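Local coordinates for protein beta-fructofuranosidase, insoluble isoenzyme CWINV1 (Arabidopsis thaliana, PDB 2OXB) that hydrolyses sucrose and short fructans such as 1-kestose in the plant cell wall, releasing terminal non-reducing beta-D-fructofuranoside residues, at residues A[71-74]-A[75-79]. The protein carries 1 engineered substitution. Residues are numbered along the deposited sequence; the frame is centred on the assembly and turned at random.
Sequences PFDI and NGCWS. With FRU (beta-D-fructofuranose), chain B.
Gly76 N donates to Asp73 O at 3.0 Å, and this nearly straight bond (169° at the hydrogen) closes a type I beta turn running from Asp73 to Gly76. Gly76 takes backbone angles suited to glycine (phi 158°).

Among side chains, Asp73 CG sits between the backbone N and the carbonyl carbon (chi1 75°), which brings OD1 within 3.1 Å of Cys77 SG. The same OD1 forms a salt bridge with Lys123, so the carboxylate ties the turn to strand 121-123. At the corner, Asn75 ND2 hydrogen-bonds to Asp98 O.

Toward the sugar, Trp78 lays one ring face under fructose O6, which is 3.2 Å above the plane and offset toward the rim. Ser79 OG comes within 2.8 Å of fructose O4 and is hydrogen-bonded to the active-site residue Asp19.

The turn thus leads the chain into the edge strand 77-81 of a four-stranded antiparallel blade of the GH32 beta-propeller, and the salt bridge and hydrogen bonds are consistent with a turn held firmly just before Trp78 and Ser79 at the substrate site.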
loop_
_atom_site.group_PDB
_atom_site.type_symbol
_atom_site.label_atom_id
_atom_site.label_comp_id
_atom_site.label_asym_id
_atom_site.label_seq_id
_atom_site.Cartn_x
_atom_site.Cartn_y
_atom_site.Cartn_z
ATOM N N PRO A 71 24.203 -6.393 -21.167
ATOM C CA PRO A 71 24.920 -5.235 -20.629
ATOM C C PRO A 71 24.028 -4.327 -19.773
ATOM O O PRO A 71 24.210 -4.225 -18.559
ATOM C CB PRO A 71 25.407 -4.526 -21.889
ATOM C CG PRO A 71 25.606 -5.649 -22.853
ATOM C CD PRO A 71 24.381 -6.484 -22.630
ATOM N N PHE A 72 23.062 -3.696 -20.441
ATOM C CA PHE A 72 22.117 -2.751 -19.851
ATOM C C PHE A 72 21.451 -3.092 -18.514
ATOM O O PHE A 72 20.659 -2.307 -17.995
ATOM C CB PHE A 72 21.047 -2.388 -20.896
ATOM C CG PHE A 72 20.300 -3.571 -21.471
ATOM C CD1 PHE A 72 19.291 -4.212 -20.740
ATOM C CD2 PHE A 72 20.576 -4.018 -22.760
ATOM C CE1 PHE A 72 18.561 -5.283 -21.288
ATOM C CE2 PHE A 72 19.858 -5.084 -23.317
ATOM C CZ PHE A 72 18.848 -5.717 -22.581
ATOM N N ASP A 73 21.782 -4.245 -17.943
ATOM C CA ASP A 73 21.205 -4.651 -16.658
ATOM C C ASP A 73 22.019 -5.781 -16.056
ATOM O O ASP A 73 21.528 -6.513 -15.202
ATOM C CB ASP A 73 19.770 -5.146 -16.842
ATOM C CG ASP A 73 19.717 -6.519 -17.467
ATOM O OD1 ASP A 73 18.754 -7.259 -17.167
ATOM O OD2 ASP A 73 20.636 -6.844 -18.265
ATOM N N ILE A 74 23.254 -5.915 -16.517
ATOM C CA ILE A 74 24.148 -6.971 -16.074
ATOM C C ILE A 74 24.344 -6.926 -14.558
ATOM O O ILE A 74 24.752 -7.910 -13.945
ATOM C CB ILE A 74 25.514 -6.850 -16.854
ATOM C CG1 ILE A 74 26.042 -8.233 -17.246
ATOM C CG2 ILE A 74 26.543 -6.069 -16.031
ATOM C CD1 ILE A 74 26.567 -9.043 -16.105
ATOM N N ASN A 75 24.022 -5.797 -13.938
ATOM C CA ASN A 75 24.212 -5.688 -12.497
ATOM C C ASN A 75 22.948 -5.660 -11.638
ATOM O O ASN A 75 23.012 -5.509 -10.409
ATOM C CB ASN A 75 25.101 -4.485 -12.199
ATOM C CG ASN A 75 26.564 -4.807 -12.383
ATOM O OD1 ASN A 75 27.153 -5.494 -11.555
ATOM N ND2 ASN A 75 27.156 -4.340 -13.479
ATOM N N GLY A 76 21.797 -5.835 -12.277
ATOM C CA GLY A 76 20.554 -5.841 -11.530
ATOM C C GLY A 76 19.318 -5.531 -12.342
ATOM O O GLY A 76 19.369 -4.827 -13.348
ATOM N N CYS A 77 18.195 -6.074 -11.906
ATOM C CA CYS A 77 16.942 -5.824 -12.589
ATOM C C CYS A 77 15.996 -5.185 -11.602
ATOM O O CYS A 77 15.220 -5.869 -10.928
ATOM C CB CYS A 77 16.341 -7.119 -13.129
ATOM S SG CYS A 77 16.894 -7.542 -14.764
ATOM N N TRP A 78 16.087 -3.858 -11.533
ATOM C CA TRP A 78 15.281 -3.048 -10.636
ATOM C C TRP A 78 13.812 -2.884 -11.058
ATOM O O TRP A 78 13.412 -3.258 -12.162
ATOM C CB TRP A 78 15.967 -1.680 -10.446
ATOM C CG TRP A 78 17.238 -1.763 -9.610
ATOM C CD1 TRP A 78 17.976 -2.889 -9.336
ATOM C CD2 TRP A 78 17.884 -0.690 -8.909
ATOM N NE1 TRP A 78 19.031 -2.580 -8.504
ATOM C CE2 TRP A 78 18.999 -1.240 -8.228
ATOM C CE3 TRP A 78 17.628 0.679 -8.784
ATOM C CZ2 TRP A 78 19.851 -0.470 -7.443
ATOM C CZ3 TRP A 78 18.479 1.448 -7.994
ATOM C CH2 TRP A 78 19.577 0.868 -7.335
ATOM N N SER A 79 13.022 -2.335 -10.136
ATOM C CA SER A 79 11.592 -2.092 -10.313
ATOM C C SER A 79 11.239 -1.446 -11.650
ATOM O O SER A 79 12.029 -0.704 -12.227
ATOM C CB SER A 79 11.084 -1.207 -9.177
ATOM O OG SER A 79 11.705 -1.564 -7.962
HETATM C C1 FRU B . 12.461 0.392 -3.115
HETATM C C2 FRU B . 13.766 0.248 -3.909
HETATM C C3 FRU B . 13.621 0.830 -5.328
HETATM C C4 FRU B . 14.529 -0.031 -6.160
HETATM C C5 FRU B . 14.430 -1.369 -5.428
HETATM C C6 FRU B . 15.752 -2.097 -5.295
HETATM O O1 FRU B . 12.150 1.751 -2.869
HETATM O O2 FRU B . 15.011 0.766 -3.312
HETATM O O3 FRU B . 14.005 2.199 -5.425
HETATM O O4 FRU B . 14.073 -0.139 -7.512
HETATM O O5 FRU B . 13.957 -1.123 -4.112
HETATM O O6 FRU B . 16.128 -2.570 -6.577
#